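Local coordinates for nuclear inclusion protein A (Tobacco vein mottling virus, PDB 3MMG) that probably acts as a cysteine-type peptidase of the 3C-like class, cleaving the viral polyprotein at specific sites, at residues His130-His142 and Ala205-Glu217. The protein carries 3 engineered substitutions. Sequence-based numbering, arbitrary orientation.
Sequences HIVHKEDTSFWQH and ADKISWGSFTLVE
The F213 ring carries K134 over one face, K134 CE lying 3.9 Å from the ring centroid, and turns its edge toward F139. The two rings form an offset edge-to-face pair with planes at 71°, F213 CE1 approaching F139 CD2 to 3.7 Å. At the next ring atom, F139 CE2 meets W210 CZ3 at 3.6 Å; these planes are only 30° apart but slid so far that the rings barely overlap. The W210 indole is clasped between I208 CG2 and L215 CB on opposite faces, while W210 NE1 donates nearly in the ring plane to A205 O at 2.8 Å. The three flat rings suit a junction they fill with apolar surface.

Lysine suits its place because its methylene chain covers an aromatic face and still delivers a charged end: K134 CG stands anti to the backbone N (chi1 -178°), the chain bends at chi2, and K134 NZ donates to S212 OG at 3.1 Å, a short hydroxyl that takes the ammonium beside the cluster. T137 OG1 accepts from F139 N, which makes an ST turn, and itself donates to K134 O across the type II turn, whereas T137 CG2 lies 3.4 Å from G211 N. Glycine fits the positive phi of G211 in the type II' turn from W210 to F213, and G211 CA comes within 4.2 Å of E135 O, close quarters that suit a residue without a side chain. Three waters stitch the backbones: E135 O to S212 N, D136 O to G211 N, and S209 O to S138 N.

L169 of strand 163-171 touches all three aromatic residues, whose cluster joins the hairpin of strands 121-133 and 139-142, in the C-terminal barrel of the two-barrel, chymotrypsin-like 3C protease fold, to the C-terminal tail, whose T214 and L215 pair in parallel with a bound peptide.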
loop_
_atom_site.group_PDB
_atom_site.type_symbol
_atom_site.label_atom_id
_atom_site.label_comp_id
_atom_site.label_asym_id
_atom_site.label_seq_id
_atom_site.Cartn_x
_atom_site.Cartn_y
_atom_site.Cartn_z
ATOM N N HIS A 130 -17.956 -2.591 -2.879
ATOM C CA HIS A 130 -18.058 -1.985 -4.189
ATOM C C HIS A 130 -17.049 -0.855 -4.240
ATOM O O HIS A 130 -16.602 -0.370 -3.183
ATOM C CB HIS A 130 -19.484 -1.457 -4.416
ATOM C CG HIS A 130 -20.522 -2.473 -4.082
ATOM N ND1 HIS A 130 -20.661 -3.650 -4.793
ATOM C CD2 HIS A 130 -21.439 -2.524 -3.088
ATOM C CE1 HIS A 130 -21.633 -4.370 -4.265
ATOM N NE2 HIS A 130 -22.103 -3.723 -3.211
ATOM N N ILE A 131 -16.683 -0.458 -5.459
ATOM C CA ILE A 131 -15.696 0.635 -5.638
ATOM C C ILE A 131 -16.176 1.644 -6.655
ATOM O O ILE A 131 -16.998 1.310 -7.525
ATOM C CB ILE A 131 -14.312 0.098 -6.009
ATOM C CG1 ILE A 131 -14.351 -0.704 -7.323
ATOM C CG2 ILE A 131 -13.825 -0.863 -4.882
ATOM C CD1 ILE A 131 -12.960 -1.118 -7.873
ATOM N N VAL A 132 -15.694 2.883 -6.514
ATOM C CA VAL A 132 -16.081 3.955 -7.444
ATOM C C VAL A 132 -14.869 4.843 -7.682
ATOM O O VAL A 132 -14.308 5.375 -6.722
ATOM C CB VAL A 132 -17.246 4.822 -6.883
ATOM C CG1 VAL A 132 -17.594 5.971 -7.880
ATOM C CG2 VAL A 132 -18.478 3.993 -6.559
ATOM N N HIS A 133 -14.505 5.013 -8.954
ATOM C CA HIS A 133 -13.333 5.786 -9.321
ATOM C C HIS A 133 -13.560 7.276 -9.098
ATOM O O HIS A 133 -14.643 7.806 -9.415
ATOM C CB HIS A 133 -12.991 5.514 -10.790
ATOM C CG HIS A 133 -11.832 6.307 -11.292
ATOM N ND1 HIS A 133 -10.560 6.180 -10.776
ATOM C CD2 HIS A 133 -11.758 7.265 -12.253
ATOM C CE1 HIS A 133 -9.747 7.013 -11.414
ATOM N NE2 HIS A 133 -10.447 7.671 -12.320
ATOM N N LYS A 134 -12.542 7.938 -8.547
ATOM C CA LYS A 134 -12.527 9.393 -8.398
ATOM C C LYS A 134 -11.876 10.019 -9.640
ATOM O O LYS A 134 -10.677 9.846 -9.911
ATOM C CB LYS A 134 -11.826 9.793 -7.105
ATOM C CG LYS A 134 -11.807 11.305 -6.842
ATOM C CD LYS A 134 -13.164 11.785 -6.354
ATOM C CE LYS A 134 -13.108 13.262 -5.980
ATOM N NZ LYS A 134 -14.456 13.773 -5.602
ATOM N N GLU A 135 -12.696 10.727 -10.417
ATOM C CA GLU A 135 -12.249 11.295 -11.683
ATOM C C GLU A 135 -10.975 12.138 -11.542
ATOM O O GLU A 135 -10.813 12.883 -10.573
ATOM C CB GLU A 135 -13.387 12.098 -12.335
ATOM C CG GLU A 135 -13.149 12.369 -13.814
ATOM C CD GLU A 135 -14.151 13.363 -14.415
ATOM O OE1 GLU A 135 -14.838 14.089 -13.635
ATOM O OE2 GLU A 135 -14.215 13.421 -15.675
ATOM N N ASP A 136 -10.078 11.969 -12.509
ATOM C CA ASP A 136 -8.828 12.719 -12.658
ATOM C C ASP A 136 -7.828 12.409 -11.554
ATOM O O ASP A 136 -6.900 13.195 -11.286
ATOM C CB ASP A 136 -9.096 14.227 -12.777
ATOM C CG ASP A 136 -9.924 14.567 -14.014
ATOM O OD1 ASP A 136 -9.717 13.930 -15.073
ATOM O OD2 ASP A 136 -10.788 15.455 -13.914
ATOM N N THR A 137 -8.027 11.262 -10.904
ATOM C CA THR A 137 -7.090 10.803 -9.895
ATOM C C THR A 137 -6.829 9.309 -10.031
ATOM O O THR A 137 -7.444 8.614 -10.855
ATOM C CB THR A 137 -7.597 11.054 -8.438
ATOM O OG1 THR A 137 -8.615 10.096 -8.109
ATOM C CG2 THR A 137 -8.146 12.481 -8.232
ATOM N N SER A 138 -5.898 8.827 -9.208
ATOM C CA SER A 138 -5.668 7.393 -9.073
ATOM C C SER A 138 -6.411 6.817 -7.868
ATOM O O SER A 138 -6.145 5.680 -7.437
ATOM C CB SER A 138 -4.165 7.116 -8.987
ATOM O OG SER A 138 -3.556 7.330 -10.260
ATOM N N PHE A 139 -7.335 7.588 -7.309
ATOM C CA PHE A 139 -8.067 7.142 -6.127
ATOM C C PHE A 139 -9.388 6.473 -6.494
ATOM O O PHE A 139 -10.090 6.920 -7.405
ATOM C CB PHE A 139 -8.383 8.303 -5.169
ATOM C CG PHE A 139 -7.182 8.911 -4.504
ATOM C CD1 PHE A 139 -6.447 8.191 -3.540
ATOM C CD2 PHE A 139 -6.782 10.208 -4.824
ATOM C CE1 PHE A 139 -5.305 8.774 -2.909
ATOM C CE2 PHE A 139 -5.645 10.793 -4.200
ATOM C CZ PHE A 139 -4.910 10.062 -3.247
ATOM N N TRP A 140 -9.725 5.414 -5.764
ATOM C CA TRP A 140 -11.039 4.784 -5.854
ATOM C C TRP A 140 -11.671 4.725 -4.477
ATOM O O TRP A 140 -11.014 4.334 -3.495
ATOM C CB TRP A 140 -10.907 3.344 -6.342
ATOM C CG TRP A 140 -10.482 3.201 -7.766
ATOM C CD1 TRP A 140 -9.246 3.476 -8.301
ATOM C CD2 TRP A 140 -11.279 2.688 -8.837
ATOM N NE1 TRP A 140 -9.240 3.182 -9.646
ATOM C CE2 TRP A 140 -10.472 2.702 -10.003
ATOM C CE3 TRP A 140 -12.613 2.218 -8.929
ATOM C CZ2 TRP A 140 -10.947 2.256 -11.257
ATOM C CZ3 TRP A 140 -13.090 1.784 -10.176
ATOM C CH2 TRP A 140 -12.234 1.782 -11.321
ATOM N N GLN A 141 -12.939 5.065 -4.398
ATOM C CA GLN A 141 -13.651 4.989 -3.127
ATOM C C GLN A 141 -13.960 3.525 -2.747
ATOM O O GLN A 141 -14.249 2.680 -3.620
ATOM C CB GLN A 141 -14.951 5.800 -3.193
ATOM C CG GLN A 141 -15.614 5.979 -1.824
ATOM C CD GLN A 141 -16.811 6.917 -1.857
ATOM O OE1 GLN A 141 -17.163 7.445 -2.910
ATOM N NE2 GLN A 141 -17.428 7.132 -0.701
ATOM N N HIS A 142 -13.897 3.239 -1.448
ATOM C CA HIS A 142 -14.366 1.964 -0.920
ATOM C C HIS A 142 -15.057 2.220 0.418
ATOM O O HIS A 142 -14.936 3.319 0.994
ATOM C CB HIS A 142 -13.202 0.931 -0.802
ATOM C CG HIS A 142 -12.215 1.229 0.292
ATOM N ND1 HIS A 142 -12.440 0.878 1.605
ATOM C CD2 HIS A 142 -10.984 1.799 0.262
ATOM C CE1 HIS A 142 -11.406 1.246 2.343
ATOM N NE2 HIS A 142 -10.511 1.815 1.556
ATOM N N ALA A 205 3.298 16.519 -1.782
ATOM C CA ALA A 205 1.873 16.251 -2.035
ATOM C C ALA A 205 1.392 16.868 -3.337
ATOM O O ALA A 205 0.473 16.342 -3.967
ATOM C CB ALA A 205 1.008 16.737 -0.874
ATOM N N ASP A 206 2.010 17.984 -3.735
ATOM C CA ASP A 206 1.650 18.681 -4.975
ATOM C C ASP A 206 1.907 17.858 -6.219
ATOM O O ASP A 206 1.403 18.182 -7.290
ATOM C CB ASP A 206 2.415 20.000 -5.100
ATOM C CG ASP A 206 1.950 21.034 -4.111
ATOM O OD1 ASP A 206 0.871 20.838 -3.498
ATOM O OD2 ASP A 206 2.666 22.061 -3.957
ATOM N N LYS A 207 2.699 16.800 -6.086
ATOM C CA LYS A 207 3.018 15.949 -7.217
ATOM C C LYS A 207 2.038 14.783 -7.349
ATOM O O LYS A 207 2.152 13.984 -8.277
ATOM C CB LYS A 207 4.452 15.434 -7.119
ATOM C CG LYS A 207 5.482 16.560 -7.098
ATOM C CD LYS A 207 6.833 16.065 -7.526
ATOM C CE LYS A 207 7.668 17.200 -8.114
ATOM N NZ LYS A 207 8.902 16.663 -8.770
ATOM N N ILE A 208 1.088 14.683 -6.425
ATOM C CA ILE A 208 0.009 13.694 -6.529
ATOM C C ILE A 208 -1.191 14.387 -7.180
ATOM O O ILE A 208 -1.415 15.570 -6.937
ATOM C CB ILE A 208 -0.313 13.102 -5.132
ATOM C CG1 ILE A 208 0.833 12.167 -4.716
ATOM C CG2 ILE A 208 -1.666 12.382 -5.115
ATOM C CD1 ILE A 208 0.930 11.920 -3.238
ATOM N N SER A 209 -1.920 13.659 -8.018
ATOM C CA SER A 209 -3.136 14.181 -8.677
ATOM C C SER A 209 -4.325 14.098 -7.714
ATOM O O SER A 209 -4.663 13.003 -7.235
ATOM C CB SER A 209 -3.429 13.386 -9.957
ATOM O OG SER A 209 -2.499 13.674 -11.003
ATOM N N TRP A 210 -4.962 15.249 -7.434
ATOM C CA TRP A 210 -6.003 15.337 -6.398
ATOM C C TRP A 210 -7.426 15.527 -6.929
ATOM O O TRP A 210 -8.392 15.365 -6.182
ATOM C CB TRP A 210 -5.687 16.454 -5.379
ATOM C CG TRP A 210 -4.472 16.126 -4.585
ATOM C CD1 TRP A 210 -3.227 16.644 -4.749
ATOM C CD2 TRP A 210 -4.379 15.160 -3.532
ATOM N NE1 TRP A 210 -2.343 16.052 -3.867
ATOM C CE2 TRP A 210 -3.027 15.149 -3.096
ATOM C CE3 TRP A 210 -5.308 14.307 -2.907
ATOM C CZ2 TRP A 210 -2.577 14.317 -2.064
ATOM C CZ3 TRP A 210 -4.877 13.489 -1.876
ATOM C CH2 TRP A 210 -3.508 13.481 -1.472
ATOM N N GLY A 211 -7.553 15.843 -8.213
ATOM C CA GLY A 211 -8.872 16.114 -8.788
ATOM C C GLY A 211 -9.554 17.161 -7.925
ATOM O O GLY A 211 -8.962 18.207 -7.627
ATOM N N SER A 212 -10.775 16.869 -7.485
ATOM C CA SER A 212 -11.532 17.819 -6.674
ATOM C C SER A 212 -11.312 17.683 -5.170
ATOM O O SER A 212 -11.975 18.370 -4.385
ATOM C CB SER A 212 -13.031 17.752 -7.020
ATOM O OG SER A 212 -13.628 16.584 -6.477
ATOM N N PHE A 213 -10.392 16.813 -4.745
ATOM C CA PHE A 213 -10.052 16.717 -3.316
ATOM C C PHE A 213 -9.212 17.912 -2.855
ATOM O O PHE A 213 -8.390 18.412 -3.610
ATOM C CB PHE A 213 -9.167 15.501 -3.049
ATOM C CG PHE A 213 -9.871 14.184 -3.100
ATOM C CD1 PHE A 213 -9.223 13.083 -3.662
ATOM C CD2 PHE A 213 -11.149 14.024 -2.566
ATOM C CE1 PHE A 213 -9.852 11.836 -3.706
ATOM C CE2 PHE A 213 -11.789 12.788 -2.601
ATOM C CZ PHE A 213 -11.134 11.687 -3.172
ATOM N N THR A 214 -9.400 18.319 -1.607
ATOM C CA THR A 214 -8.465 19.200 -0.900
ATOM C C THR A 214 -7.789 18.375 0.202
ATOM O O THR A 214 -8.445 17.941 1.138
ATOM C CB THR A 214 -9.205 20.383 -0.228
ATOM O OG1 THR A 214 -9.994 21.077 -1.200
ATOM C CG2 THR A 214 -8.216 21.348 0.403
ATOM N N LEU A 215 -6.485 18.148 0.075
ATOM C CA LEU A 215 -5.731 17.433 1.110
ATOM C C LEU A 215 -5.438 18.316 2.316
ATOM O O LEU A 215 -4.866 19.405 2.176
ATOM C CB LEU A 215 -4.406 16.894 0.559
ATOM C CG LEU A 215 -3.506 16.205 1.606
ATOM C CD1 LEU A 215 -4.102 14.876 2.078
ATOM C CD2 LEU A 215 -2.114 16.014 1.060
ATOM N N VAL A 216 -5.819 17.829 3.491
ATOM C CA VAL A 216 -5.525 18.520 4.751
ATOM C C VAL A 216 -4.368 17.807 5.453
ATOM O O VAL A 216 -4.512 16.680 5.946
ATOM C CB VAL A 216 -6.782 18.619 5.638
ATOM C CG1 VAL A 216 -6.507 19.447 6.897
ATOM C CG2 VAL A 216 -7.946 19.229 4.826
ATOM N N GLU A 217 -3.221 18.480 5.484
ATOM C CA GLU A 217 -1.980 17.872 5.970
ATOM C C GLU A 217 -1.425 18.586 7.186
ATOM O O GLU A 217 -0.466 19.346 7.077
ATOM C CB GLU A 217 -0.949 17.874 4.853
ATOM C CG GLU A 217 -0.868 16.564 4.118
ATOM C CD GLU A 217 0.101 15.615 4.776
ATOM O OE1 GLU A 217 -0.341 14.817 5.641
ATOM O OE2 GLU A 217 1.305 15.696 4.432
HETATM O O HOH W 1 -12.118 14.606 -8.969
HETATM O O HOH W 2 -6.165 15.774 -10.793
HETATM O O HOH W 3 -3.910 10.345 -7.587
#